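Local structure of probable 3-hydroxybutyryl-CoA dehydrogenase (Escherichia coli, 3MOG) at residues A18-E22 and I48-L52; V23-H29 and L172-K178; T325-Q331 and D384-M388; V343-M347 and G387-W391. The protein catalyses the NAD-dependent oxidation of 3-hydroxyadipyl-CoA to 3-oxoadipyl-CoA in phenylacetate degradation, working as a homotrimer. All coordinates share one frame; numbering follows the deposited sequence.

Interaction 1 of 4, residues A18-E22 and I48-L52; sequences AGIAE and IHARL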
loop_
_atom_site.group_PDB
_atom_site.type_symbol
_atom_site.label_atom_id
_atom_site.label_comp_id
_atom_site.label_asym_id
_atom_site.label_seq_id
_atom_site.Cartn_x
_atom_site.Cartn_y
_atom_site.Cartn_z
ATOM N N ALA C 18 -20.101 -8.083 -32.379
ATOM C CA ALA C 18 -20.994 -7.693 -33.463
ATOM C C ALA C 18 -20.529 -6.401 -34.130
ATOM O O ALA C 18 -20.564 -6.277 -35.352
ATOM C CB ALA C 18 -22.416 -7.530 -32.921
ATOM N N GLY C 19 -20.063 -5.461 -33.311
ATOM C CA GLY C 19 -19.565 -4.183 -33.775
ATOM C C GLY C 19 -18.238 -4.317 -34.488
ATOM O O GLY C 19 -17.980 -3.612 -35.465
ATOM N N ILE C 20 -17.396 -5.227 -34.011
ATOM C CA ILE C 20 -16.110 -5.469 -34.662
ATOM C C ILE C 20 -16.325 -6.137 -36.031
ATOM O O ILE C 20 -15.701 -5.743 -37.041
ATOM C CB ILE C 20 -15.123 -6.245 -33.745
ATOM C CG1 ILE C 20 -14.658 -5.341 -32.591
ATOM C CG2 ILE C 20 -13.901 -6.743 -34.537
ATOM C CD1 ILE C 20 -14.213 -6.116 -31.299
ATOM N N ALA C 21 -17.244 -7.105 -36.058
ATOM C CA ALA C 21 -17.634 -7.814 -37.280
ATOM C C ALA C 21 -18.151 -6.851 -38.350
ATOM O O ALA C 21 -17.777 -6.960 -39.522
ATOM C CB ALA C 21 -18.694 -8.913 -36.959
ATOM N N GLU C 22 -18.989 -5.906 -37.929
ATOM C CA GLU C 22 -19.525 -4.860 -38.805
ATOM C C GLU C 22 -18.424 -4.026 -39.468
ATOM O O GLU C 22 -18.483 -3.779 -40.674
ATOM C CB GLU C 22 -20.480 -3.954 -38.026
ATOM C CG GLU C 22 -21.121 -2.834 -38.857
ATOM C CD GLU C 22 -21.963 -1.892 -38.018
ATOM O OE1 GLU C 22 -22.083 -0.714 -38.405
ATOM O OE2 GLU C 22 -22.500 -2.321 -36.967
ATOM N N ILE C 48 -26.920 -5.911 -36.674
ATOM C CA ILE C 48 -26.092 -5.315 -37.728
ATOM C C ILE C 48 -26.918 -4.958 -38.985
ATOM O O ILE C 48 -26.753 -3.863 -39.539
ATOM C CB ILE C 48 -24.882 -6.207 -38.094
ATOM C CG1 ILE C 48 -24.127 -6.631 -36.830
ATOM C CG2 ILE C 48 -23.945 -5.475 -39.092
ATOM C CD1 ILE C 48 -22.978 -7.588 -37.085
ATOM N N HIS C 49 -27.783 -5.886 -39.415
ATOM C CA HIS C 49 -28.747 -5.631 -40.486
ATOM C C HIS C 49 -29.544 -4.351 -40.209
ATOM O O HIS C 49 -29.577 -3.443 -41.044
ATOM C CB HIS C 49 -29.699 -6.827 -40.660
ATOM C CG HIS C 49 -29.209 -7.868 -41.620
ATOM N ND1 HIS C 49 -29.792 -8.079 -42.851
ATOM C CD2 HIS C 49 -28.195 -8.762 -41.528
ATOM C CE1 HIS C 49 -29.157 -9.055 -43.477
ATOM N NE2 HIS C 49 -28.182 -9.486 -42.695
ATOM N N ALA C 50 -30.147 -4.276 -39.019
ATOM C CA ALA C 50 -30.989 -3.154 -38.589
ATOM C C ALA C 50 -30.268 -1.819 -38.498
ATOM O O ALA C 50 -30.830 -0.788 -38.874
ATOM C CB ALA C 50 -31.630 -3.471 -37.256
ATOM N N ARG C 51 -29.034 -1.836 -37.999
ATOM C CA ARG C 51 -28.262 -0.607 -37.844
ATOM C C ARG C 51 -27.768 -0.061 -39.184
ATOM O O ARG C 51 -27.846 1.147 -39.427
ATOM C CB ARG C 51 -27.100 -0.794 -36.868
ATOM C CG ARG C 51 -27.544 -1.078 -35.437
ATOM C CD ARG C 51 -26.399 -0.977 -34.452
ATOM N NE ARG C 51 -25.220 -1.753 -34.843
ATOM C CZ ARG C 51 -24.965 -2.999 -34.445
ATOM N NH1 ARG C 51 -25.816 -3.646 -33.652
ATOM N NH2 ARG C 51 -23.849 -3.603 -34.848
ATOM N N LEU C 52 -27.279 -0.949 -40.051
ATOM C CA LEU C 52 -26.812 -0.555 -41.383
ATOM C C LEU C 52 -27.936 -0.093 -42.314
ATOM O O LEU C 52 -27.736 0.824 -43.121
ATOM C CB LEU C 52 -26.036 -1.689 -42.048
ATOM C CG LEU C 52 -24.688 -2.098 -41.460
ATOM C CD1 LEU C 52 -24.181 -3.238 -42.279
ATOM C CD2 LEU C 52 -23.668 -0.960 -41.448
#

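Interaction 2 of 4, residues V23-H29 and L172-K178; sequences VAASHGH and LTLSWGK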
loop_
_atom_site.group_PDB
_atom_site.type_symbol
_atom_site.label_atom_id
_atom_site.label_comp_id
_atom_site.label_asym_id
_atom_site.label_seq_id
_atom_site.Cartn_x
_atom_site.Cartn_y
_atom_site.Cartn_z
ATOM N N VAL C 23 -17.410 -3.642 -38.689
ATOM C CA VAL C 23 -16.272 -2.864 -39.192
ATOM C C VAL C 23 -15.483 -3.648 -40.224
ATOM O O VAL C 23 -15.197 -3.134 -41.314
ATOM C CB VAL C 23 -15.324 -2.423 -38.051
ATOM C CG1 VAL C 23 -14.041 -1.796 -38.600
ATOM C CG2 VAL C 23 -16.039 -1.452 -37.118
ATOM N N ALA C 24 -15.144 -4.889 -39.881
ATOM C CA ALA C 24 -14.370 -5.746 -40.771
ATOM C C ALA C 24 -15.126 -6.035 -42.079
ATOM O O ALA C 24 -14.560 -5.862 -43.151
ATOM C CB ALA C 24 -13.919 -7.038 -40.063
ATOM N N ALA C 25 -16.402 -6.414 -41.989
ATOM C CA ALA C 25 -17.203 -6.697 -43.194
ATOM C C ALA C 25 -17.484 -5.454 -44.040
ATOM O O ALA C 25 -17.525 -5.542 -45.266
ATOM C CB ALA C 25 -18.505 -7.385 -42.836
ATOM N N SER C 26 -17.663 -4.302 -43.391
ATOM C CA SER C 26 -17.938 -3.053 -44.121
ATOM C C SER C 26 -16.737 -2.565 -44.932
ATOM O O SER C 26 -16.876 -1.672 -45.751
ATOM C CB SER C 26 -18.491 -1.947 -43.199
ATOM O OG SER C 26 -17.458 -1.237 -42.540
ATOM N N HIS C 27 -15.579 -3.190 -44.716
ATOM C CA HIS C 27 -14.346 -2.831 -45.400
ATOM C C HIS C 27 -13.809 -3.936 -46.322
ATOM O O HIS C 27 -12.627 -3.934 -46.684
ATOM C CB HIS C 27 -13.276 -2.386 -44.385
ATOM C CG HIS C 27 -13.544 -1.044 -43.776
ATOM N ND1 HIS C 27 -14.234 -0.888 -42.594
ATOM C CD2 HIS C 27 -13.212 0.204 -44.186
ATOM C CE1 HIS C 27 -14.328 0.398 -42.306
ATOM N NE2 HIS C 27 -13.707 1.082 -43.251
ATOM N N GLY C 28 -14.673 -4.877 -46.696
ATOM C CA GLY C 28 -14.347 -5.841 -47.751
ATOM C C GLY C 28 -13.878 -7.201 -47.288
ATOM O O GLY C 28 -13.498 -8.043 -48.104
ATOM N N HIS C 29 -13.915 -7.436 -45.981
ATOM C CA HIS C 29 -13.489 -8.722 -45.449
ATOM C C HIS C 29 -14.640 -9.689 -45.270
ATOM O O HIS C 29 -15.704 -9.329 -44.765
ATOM C CB HIS C 29 -12.746 -8.549 -44.122
ATOM C CG HIS C 29 -11.513 -7.714 -44.243
ATOM N ND1 HIS C 29 -10.271 -8.258 -44.474
ATOM C CD2 HIS C 29 -11.336 -6.373 -44.205
ATOM C CE1 HIS C 29 -9.375 -7.291 -44.553
ATOM N NE2 HIS C 29 -9.996 -6.136 -44.401
ATOM N N LEU C 172 -3.718 -2.631 -40.965
ATOM C CA LEU C 172 -5.063 -3.139 -41.185
ATOM C C LEU C 172 -6.157 -2.240 -40.572
ATOM O O LEU C 172 -7.159 -1.938 -41.245
ATOM C CB LEU C 172 -5.167 -4.584 -40.690
ATOM C CG LEU C 172 -6.537 -5.264 -40.780
ATOM C CD1 LEU C 172 -6.895 -5.613 -42.222
ATOM C CD2 LEU C 172 -6.514 -6.498 -39.927
ATOM N N THR C 173 -5.962 -1.793 -39.323
ATOM C CA THR C 173 -6.940 -0.887 -38.691
ATOM C C THR C 173 -6.954 0.499 -39.330
ATOM O O THR C 173 -8.008 1.141 -39.405
ATOM C CB THR C 173 -6.762 -0.763 -37.162
ATOM O OG1 THR C 173 -5.429 -0.345 -36.862
ATOM C CG2 THR C 173 -7.034 -2.106 -36.479
ATOM N N LEU C 174 -5.792 0.959 -39.789
ATOM C CA LEU C 174 -5.733 2.146 -40.661
ATOM C C LEU C 174 -6.689 1.922 -41.828
ATOM O O LEU C 174 -7.614 2.704 -42.029
ATOM C CB LEU C 174 -4.298 2.440 -41.158
ATOM C CG LEU C 174 -3.373 3.268 -40.244
ATOM C CD1 LEU C 174 -1.942 3.339 -40.774
ATOM C CD2 LEU C 174 -3.918 4.678 -39.997
ATOM N N SER C 175 -6.533 0.797 -42.519
ATOM C CA SER C 175 -7.428 0.465 -43.634
ATOM C C SER C 175 -8.918 0.329 -43.251
ATOM O O SER C 175 -9.778 0.438 -44.118
ATOM C CB SER C 175 -6.925 -0.772 -44.394
ATOM O OG SER C 175 -7.254 -1.976 -43.723
ATOM N N TRP C 176 -9.222 0.117 -41.962
ATOM C CA TRP C 176 -10.620 0.124 -41.486
ATOM C C TRP C 176 -11.105 1.508 -41.042
ATOM O O TRP C 176 -12.183 1.645 -40.424
ATOM C CB TRP C 176 -10.854 -0.907 -40.372
ATOM C CG TRP C 176 -10.614 -2.341 -40.787
ATOM C CD1 TRP C 176 -10.399 -2.803 -42.054
ATOM C CD2 TRP C 176 -10.594 -3.501 -39.931
ATOM N NE1 TRP C 176 -10.215 -4.164 -42.039
ATOM C CE2 TRP C 176 -10.341 -4.623 -40.756
ATOM C CE3 TRP C 176 -10.751 -3.700 -38.547
ATOM C CZ2 TRP C 176 -10.238 -5.930 -40.247
ATOM C CZ3 TRP C 176 -10.662 -4.998 -38.043
ATOM C CH2 TRP C 176 -10.398 -6.097 -38.891
ATOM N N GLY C 177 -10.317 2.535 -41.373
ATOM C CA GLY C 177 -10.648 3.916 -41.026
ATOM C C GLY C 177 -10.487 4.203 -39.538
ATOM O O GLY C 177 -11.091 5.144 -39.014
ATOM N N LYS C 178 -9.693 3.375 -38.857
ATOM C CA LYS C 178 -9.409 3.567 -37.440
ATOM C C LYS C 178 -8.080 4.268 -37.268
ATOM O O LYS C 178 -7.366 4.523 -38.240
ATOM C CB LYS C 178 -9.382 2.231 -36.677
ATOM C CG LYS C 178 -10.686 1.427 -36.688
ATOM C CD LYS C 178 -11.891 2.260 -36.296
ATOM C CE LYS C 178 -13.165 1.418 -36.325
ATOM N NZ LYS C 178 -14.382 2.236 -36.007
HETATM O O HOH W 1 -9.149 -3.560 -45.322
#

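Interaction 3 of 4, residues T325-Q331 and D384-M388; sequences TQGETAQ and DYPGM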
loop_
_atom_site.group_PDB
_atom_site.type_symbol
_atom_site.label_atom_id
_atom_site.label_comp_id
_atom_site.label_asym_id
_atom_site.label_seq_id
_atom_site.Cartn_x
_atom_site.Cartn_y
_atom_site.Cartn_z
ATOM N N THR C 325 -4.974 29.354 -8.926
ATOM C CA THR C 325 -4.485 28.333 -7.963
ATOM C C THR C 325 -3.156 27.710 -8.366
ATOM O O THR C 325 -2.959 27.329 -9.527
ATOM C CB THR C 325 -5.527 27.213 -7.661
ATOM O OG1 THR C 325 -5.018 26.360 -6.633
ATOM C CG2 THR C 325 -5.880 26.373 -8.905
ATOM N N GLN C 326 -2.244 27.681 -7.397
ATOM C CA GLN C 326 -0.985 26.944 -7.454
ATOM C C GLN C 326 -1.026 25.801 -6.415
ATOM O O GLN C 326 -0.008 25.141 -6.143
ATOM C CB GLN C 326 0.186 27.886 -7.136
ATOM C CG GLN C 326 0.333 29.066 -8.125
ATOM C CD GLN C 326 1.323 30.138 -7.656
ATOM O OE1 GLN C 326 2.185 29.887 -6.811
ATOM N NE2 GLN C 326 1.203 31.336 -8.218
ATOM N N GLY C 327 -2.190 25.598 -5.805
ATOM C CA GLY C 327 -2.364 24.501 -4.855
ATOM C C GLY C 327 -2.292 24.909 -3.402
ATOM O O GLY C 327 -2.387 24.059 -2.508
ATOM N N GLU C 328 -2.096 26.205 -3.170
ATOM C CA GLU C 328 -2.205 26.784 -1.835
ATOM C C GLU C 328 -3.592 27.364 -1.637
ATOM O O GLU C 328 -4.209 27.837 -2.586
ATOM C CB GLU C 328 -1.150 27.860 -1.635
ATOM C CG GLU C 328 0.280 27.354 -1.731
ATOM C CD GLU C 328 1.290 28.453 -1.456
ATOM O OE1 GLU C 328 1.785 28.542 -0.307
ATOM O OE2 GLU C 328 1.568 29.241 -2.387
ATOM N N THR C 329 -4.100 27.303 -0.409
ATOM C CA THR C 329 -5.440 27.815 -0.128
ATOM C C THR C 329 -5.447 29.341 -0.083
ATOM O O THR C 329 -4.440 29.972 0.225
ATOM C CB THR C 329 -6.005 27.299 1.217
ATOM O OG1 THR C 329 -5.189 27.782 2.284
ATOM C CG2 THR C 329 -6.050 25.761 1.250
ATOM N N ALA C 330 -6.604 29.911 -0.389
ATOM C CA ALA C 330 -6.870 31.331 -0.195
ATOM C C ALA C 330 -6.528 31.774 1.226
ATOM O O ALA C 330 -5.873 32.805 1.409
ATOM C CB ALA C 330 -8.327 31.634 -0.531
ATOM N N GLN C 331 -6.925 30.968 2.216
ATOM C CA GLN C 331 -6.639 31.254 3.624
ATOM C C GLN C 331 -5.145 31.324 3.941
ATOM O O GLN C 331 -4.703 32.236 4.643
ATOM C CB GLN C 331 -7.358 30.259 4.555
ATOM C CG GLN C 331 -7.351 30.654 6.053
ATOM C CD GLN C 331 -8.428 31.701 6.461
ATOM O OE1 GLN C 331 -8.900 32.505 5.652
ATOM N NE2 GLN C 331 -8.806 31.679 7.739
ATOM N N ASP C 384 -12.582 26.188 -0.057
ATOM C CA ASP C 384 -11.184 26.573 -0.205
ATOM C C ASP C 384 -10.302 25.308 -0.225
ATOM O O ASP C 384 -9.644 24.953 0.752
ATOM C CB ASP C 384 -10.799 27.542 0.927
ATOM C CG ASP C 384 -9.505 28.299 0.655
ATOM O OD1 ASP C 384 -8.961 28.233 -0.466
ATOM O OD2 ASP C 384 -9.025 28.975 1.583
ATOM N N TYR C 385 -10.309 24.659 -1.382
ATOM C CA TYR C 385 -9.756 23.339 -1.593
ATOM C C TYR C 385 -8.473 23.459 -2.432
ATOM O O TYR C 385 -8.512 24.008 -3.534
ATOM C CB TYR C 385 -10.810 22.541 -2.351
ATOM C CG TYR C 385 -10.559 21.071 -2.565
ATOM C CD1 TYR C 385 -10.398 20.186 -1.478
ATOM C CD2 TYR C 385 -10.571 20.538 -3.858
ATOM C CE1 TYR C 385 -10.219 18.830 -1.687
ATOM C CE2 TYR C 385 -10.390 19.175 -4.075
ATOM C CZ TYR C 385 -10.219 18.328 -2.984
ATOM O OH TYR C 385 -10.039 16.983 -3.195
ATOM N N PRO C 386 -7.343 22.959 -1.900
ATOM C CA PRO C 386 -6.040 23.002 -2.560
ATOM C C PRO C 386 -6.097 22.536 -4.010
ATOM O O PRO C 386 -6.623 21.463 -4.297
ATOM C CB PRO C 386 -5.198 22.042 -1.715
ATOM C CG PRO C 386 -5.749 22.169 -0.359
ATOM C CD PRO C 386 -7.248 22.346 -0.559
ATOM N N GLY C 387 -5.614 23.369 -4.932
ATOM C CA GLY C 387 -5.593 23.001 -6.339
ATOM C C GLY C 387 -6.954 23.056 -7.012
ATOM O O GLY C 387 -7.051 22.913 -8.233
ATOM N N MET C 388 -7.995 23.269 -6.206
ATOM C CA MET C 388 -9.391 23.355 -6.651
ATOM C C MET C 388 -9.813 22.138 -7.482
ATOM O O MET C 388 -9.660 21.007 -7.014
ATOM C CB MET C 388 -9.677 24.708 -7.338
ATOM C CG MET C 388 -9.333 25.926 -6.465
ATOM S SD MET C 388 -10.518 26.208 -5.142
ATOM C CE MET C 388 -11.551 27.348 -6.031
HETATM O O HOH W 2 -5.701 26.320 -4.151
#

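Interaction 4 of 4, residues V343-M347 and G387-W391; sequences VIDKM and GMLIW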
loop_
_atom_site.group_PDB
_atom_site.type_symbol
_atom_site.label_atom_id
_atom_site.label_comp_id
_atom_site.label_asym_id
_atom_site.label_seq_id
_atom_site.Cartn_x
_atom_site.Cartn_y
_atom_site.Cartn_z
ATOM N N VAL C 343 -9.054 32.801 -4.528
ATOM C CA VAL C 343 -8.369 31.845 -5.397
ATOM C C VAL C 343 -9.283 31.460 -6.577
ATOM O O VAL C 343 -10.449 31.146 -6.379
ATOM C CB VAL C 343 -7.878 30.605 -4.600
ATOM C CG1 VAL C 343 -7.650 29.409 -5.506
ATOM C CG2 VAL C 343 -6.589 30.941 -3.846
ATOM N N ILE C 344 -8.758 31.516 -7.797
ATOM C CA ILE C 344 -9.533 31.154 -8.978
ATOM C C ILE C 344 -8.948 29.927 -9.695
ATOM O O ILE C 344 -7.732 29.717 -9.745
ATOM C CB ILE C 344 -9.708 32.364 -9.954
ATOM C CG1 ILE C 344 -10.506 31.982 -11.190
ATOM C CG2 ILE C 344 -8.370 32.941 -10.389
ATOM C CD1 ILE C 344 -10.759 33.144 -12.129
ATOM N N ASP C 345 -9.854 29.130 -10.243
ATOM C CA ASP C 345 -9.561 27.905 -10.943
ATOM C C ASP C 345 -10.188 28.055 -12.313
ATOM O O ASP C 345 -11.405 27.901 -12.464
ATOM C CB ASP C 345 -10.254 26.772 -10.190
ATOM C CG ASP C 345 -9.939 25.406 -10.734
ATOM O OD1 ASP C 345 -10.815 24.517 -10.619
ATOM O OD2 ASP C 345 -8.821 25.205 -11.245
ATOM N N LYS C 346 -9.374 28.369 -13.316
ATOM C CA LYS C 346 -9.920 28.644 -14.652
ATOM C C LYS C 346 -9.033 28.146 -15.770
ATOM O O LYS C 346 -7.808 28.109 -15.617
ATOM C CB LYS C 346 -10.193 30.146 -14.851
ATOM C CG LYS C 346 -8.958 31.051 -14.792
ATOM C CD LYS C 346 -9.158 32.365 -15.546
ATOM C CE LYS C 346 -8.021 33.352 -15.242
ATOM N NZ LYS C 346 -8.078 34.601 -16.064
ATOM N N MET C 347 -9.660 27.739 -16.877
ATOM C CA MET C 347 -8.948 27.592 -18.155
ATOM C C MET C 347 -9.592 28.477 -19.224
ATOM O O MET C 347 -9.714 29.674 -19.004
ATOM C CB MET C 347 -8.781 26.127 -18.573
ATOM C CG MET C 347 -7.728 25.396 -17.705
ATOM S SD MET C 347 -7.424 23.676 -18.151
ATOM C CE MET C 347 -6.207 23.256 -16.929
ATOM N N GLY C 387 -5.614 23.369 -4.932
ATOM C CA GLY C 387 -5.593 23.001 -6.339
ATOM C C GLY C 387 -6.954 23.056 -7.012
ATOM O O GLY C 387 -7.051 22.913 -8.233
ATOM N N MET C 388 -7.995 23.269 -6.206
ATOM C CA MET C 388 -9.391 23.355 -6.651
ATOM C C MET C 388 -9.813 22.138 -7.482
ATOM O O MET C 388 -9.660 21.007 -7.014
ATOM C CB MET C 388 -9.677 24.708 -7.338
ATOM C CG MET C 388 -9.333 25.926 -6.465
ATOM S SD MET C 388 -10.518 26.208 -5.142
ATOM C CE MET C 388 -11.551 27.348 -6.031
ATOM N N LEU C 389 -10.302 22.349 -8.705
ATOM C CA LEU C 389 -10.950 21.258 -9.445
ATOM C C LEU C 389 -10.319 20.968 -10.791
ATOM O O LEU C 389 -9.814 19.868 -11.028
ATOM C CB LEU C 389 -12.454 21.537 -9.628
ATOM C CG LEU C 389 -13.322 21.612 -8.368
ATOM C CD1 LEU C 389 -14.776 21.875 -8.729
ATOM C CD2 LEU C 389 -13.197 20.325 -7.507
ATOM N N ILE C 390 -10.371 21.964 -11.661
ATOM C CA ILE C 390 -9.911 21.859 -13.022
ATOM C C ILE C 390 -8.411 21.624 -13.017
ATOM O O ILE C 390 -7.951 20.626 -13.565
ATOM C CB ILE C 390 -10.259 23.152 -13.807
ATOM C CG1 ILE C 390 -11.769 23.246 -14.048
ATOM C CG2 ILE C 390 -9.477 23.237 -15.109
ATOM C CD1 ILE C 390 -12.248 24.665 -14.464
ATOM N N TRP C 391 -7.664 22.519 -12.364
ATOM C CA TRP C 391 -6.206 22.453 -12.374
ATOM C C TRP C 391 -5.695 21.222 -11.662
ATOM O O TRP C 391 -4.756 20.596 -12.136
ATOM C CB TRP C 391 -5.552 23.750 -11.859
ATOM C CG TRP C 391 -5.489 24.771 -12.964
ATOM C CD1 TRP C 391 -6.480 25.641 -13.338
ATOM C CD2 TRP C 391 -4.409 24.976 -13.885
ATOM N NE1 TRP C 391 -6.072 26.389 -14.420
ATOM C CE2 TRP C 391 -4.808 26.001 -14.776
ATOM C CE3 TRP C 391 -3.138 24.400 -14.036
ATOM C CZ2 TRP C 391 -3.983 26.458 -15.807
ATOM C CZ3 TRP C 391 -2.312 24.859 -15.058
ATOM C CH2 TRP C 391 -2.741 25.881 -15.933
#

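Interaction 1 of 4, residues A18-E22 and I48-L52
Ile48 packs its CD1 methyl into the side of helix 15-26, 3.2 Å from Ala18 O and 4.2 Å from Ala18 CB, with Ala21 CB a little further off. Its other branch, CG2, lies 3.9 Å from Glu22 CG, where the two side chains run past each other in opposite directions. This is the tight, buried part of the contact; Leu73 of strand 73-76 closes over Ile48 and Ala21. The contact is looser where Arg51 reaches the surface. Glu22 spans both zones: with CG trans to the backbone N (chi1 -179°) and the chain extended beyond it, its stem lies on apolar carbon while the carboxylate arrives between Leu52 and Arg51. Leu52 CD2 sits 3.4 Å from Glu22 OE1. Arg51, kinked at chi3, turns its guanidinium back so that NH2 donates to Glu22 OE2 at 2.8 Å and 160°, nearly along the C-O axis, the carboxylate and guanidinium planes 26° apart and nearly coplanar. An alanine in place of Glu22 would strip Arg51 of this carboxylate and is likely to leave the guanidinium freer to swing, with a gap beside Leu52. The segments' axes stay 11.2 Å apart, so long side chains do the bridging in this NAD-binding domain. A single salt bridge, with its arginine at the solvent side, pairs the buried negative charge of Glu22, which probably keeps it ionised.

Interaction 2 of 4, residues V23-H29 and L172-K178
Val23 O is gripped by two side chains of its own segment: His27 ND1 donates to it at 2.8 Å, almost straight at 169°, and Ser26 OG donates at 3.2 Å from the opposite face of the carbonyl plane. The first bond lies in the imidazole plane and fixes the rotation of the His27 ring, whose face is thereby presented to Trp176. There Trp176 CA stands over the middle of the ring, 3.6 Å from its centroid, as a CH-pi contact; the two aromatic rings themselves are near parallel but slid apart, so they hardly overlap.

The indole is the hub of the contact. Trp176 CG is anti to the carbonyl carbon (chi1 -62°), which lays the ring alongside Ala24. On one face it carries Ala24 CB, 4.1 Å from the centroid of its six-membered ring, while Leu172 CG, from the last turn of helix 163-175, lies against the other. Val23 CG1 comes obliquely to Trp176 CB at 3.8 Å. At the indole edge, Trp176 NE1 lies 3.1 Å from His29 NE2, the planes steeply inclined. A water links His29 NE2 to Ser175 OG, and His29 ND1 is bonded to Gln6 O, so this ring is held from both nitrogens. Lys178 brushes Val23 with CE on the way to the carbonyls of Ala147 and Met150.

Leu87 and Ile89 of strand 87-90 also touch Trp176. Gly177, at positive phi, is the C-prime residue of a Schellman motif ending helix 163-175, and this aromatic cluster of His27, His29 and Trp176 joins that end to the end of helix 15-26 on the Rossmann-type sheet.

Interaction 3 of 4, residues T325-Q331 and D384-M388
The carboxylate of Asp384 meets the first turn of helix 330-337 with its outer edge: OD1 accepts from Ala330 N at 2.9 Å and OD2 from Gln331 N at 3.0 Å, each through the syn lone pair. Thr329 CB and Ala330 CB lie on opposite sides of the carboxylate plane, each carbon about equally far from both oxygens. Asp384 thus accepts the leading N-H groups of a helix whose N-cap is Thr329, within the reduced Rossmann-fold domain. Thr329 turns OG1 to Ala332 N, and the two side chains divide the N-H groups: Asp384 takes the two directly after Thr329, and the threonine takes the next. The helix dipole would probably stabilise the negative charge of Asp384. Having CG trans to the backbone N (chi1 -164°) carries that carboxylate across to the helix.

Next to the cap, Thr329 CG2 and Pro386 CG lie side by side at 3.9 Å, both pointing the same way, and Leu448 and Tyr452 of helix 438-452 touch the proline. Further along, two glycines let the backbones close in: Gly327 CA is 3.4 Å from Gly387 N, and neither residue has a side chain to intervene. Gly387 lies in the type II turn Tyr385-Met388, closed by Met388 N to Tyr385 O. Thr325 forms an ST turn, its OG1 accepting from Gly327 N, while its CB packs on Met388 CG. A single water ties the loops together: it donates to Glu328 O at 2.6 Å and accepts from Gly387 N at 3.1 Å, and also bonds Thr325 OG1.

Interaction 4 of 4, residues V343-M347 and G387-W391
Hydrogen bonds from the start of helix 390-406 converge on Asp345, on strand 341-345. OD1 accepts from Leu389 N at 2.9 Å, from above the carboxylate plane, and from Ile390 N at 2.8 Å through its syn lone pair; OD2 takes Trp391 N at 3.1 Å, also through the syn lone pair. Three backbone N-H groups thus hold the carboxylate. Asp345 CG is trans to the backbone N (chi1 -175°), which brings the carboxylate over to the helix start. Those N-H groups are likely to stabilise its charge. An asparagine in its place would keep the shape but turn an NH2 toward at least one of these donors, and is likely to leave the helix start with an N-H lacking its acceptor. A fourth bond comes from the Trp391 indole: NE1 donates to Lys346 O at 2.7 Å and 168°, in the ring plane but 44° out of the carbonyl plane.

Apolar and sulfur contacts accompany these bonds. Met347, extended beyond CG, puts CE over the Trp391 face, 3.9 Å from the centroid of the five-membered ring, and its SD lies above the same face, farther out, as a Met-aromatic contact. Met347 SD also touches Ile390 CG2 at 3.7 Å. Nearer Val343, Met388 CB rests on Asp345 CG at 3.5 Å, and its CG reaches Val343 CG1.

Strand 341-345 lies between strands 320-324 and 351-356, while Trp432 and Leu436 of helix 429-436 pack on Met347, and helix 438-452 packs on Trp391.

In the fold
The four contacts fall into two pairs on opposite sides of the chain's centre. Interactions 1 and 2, about 13 Å apart between centres, use successive parts of helix 15-26, into which a GxGxxG-type glycine-rich turn, probably used for NAD, runs; Ala18 of interaction 1 lies near it. One secures the helix to helix 38-57, the other its end to helix 163-175. Interactions 3 and 4, centres about 8 Å apart, share Gly387 and Met388 and touch through Thr325 and Ile344. There two aspartates, Asp384 and Asp345, receive the starts of different helices, 330-337 and 390-406. Interactions 2 and 4 lie about 42 Å apart between centres.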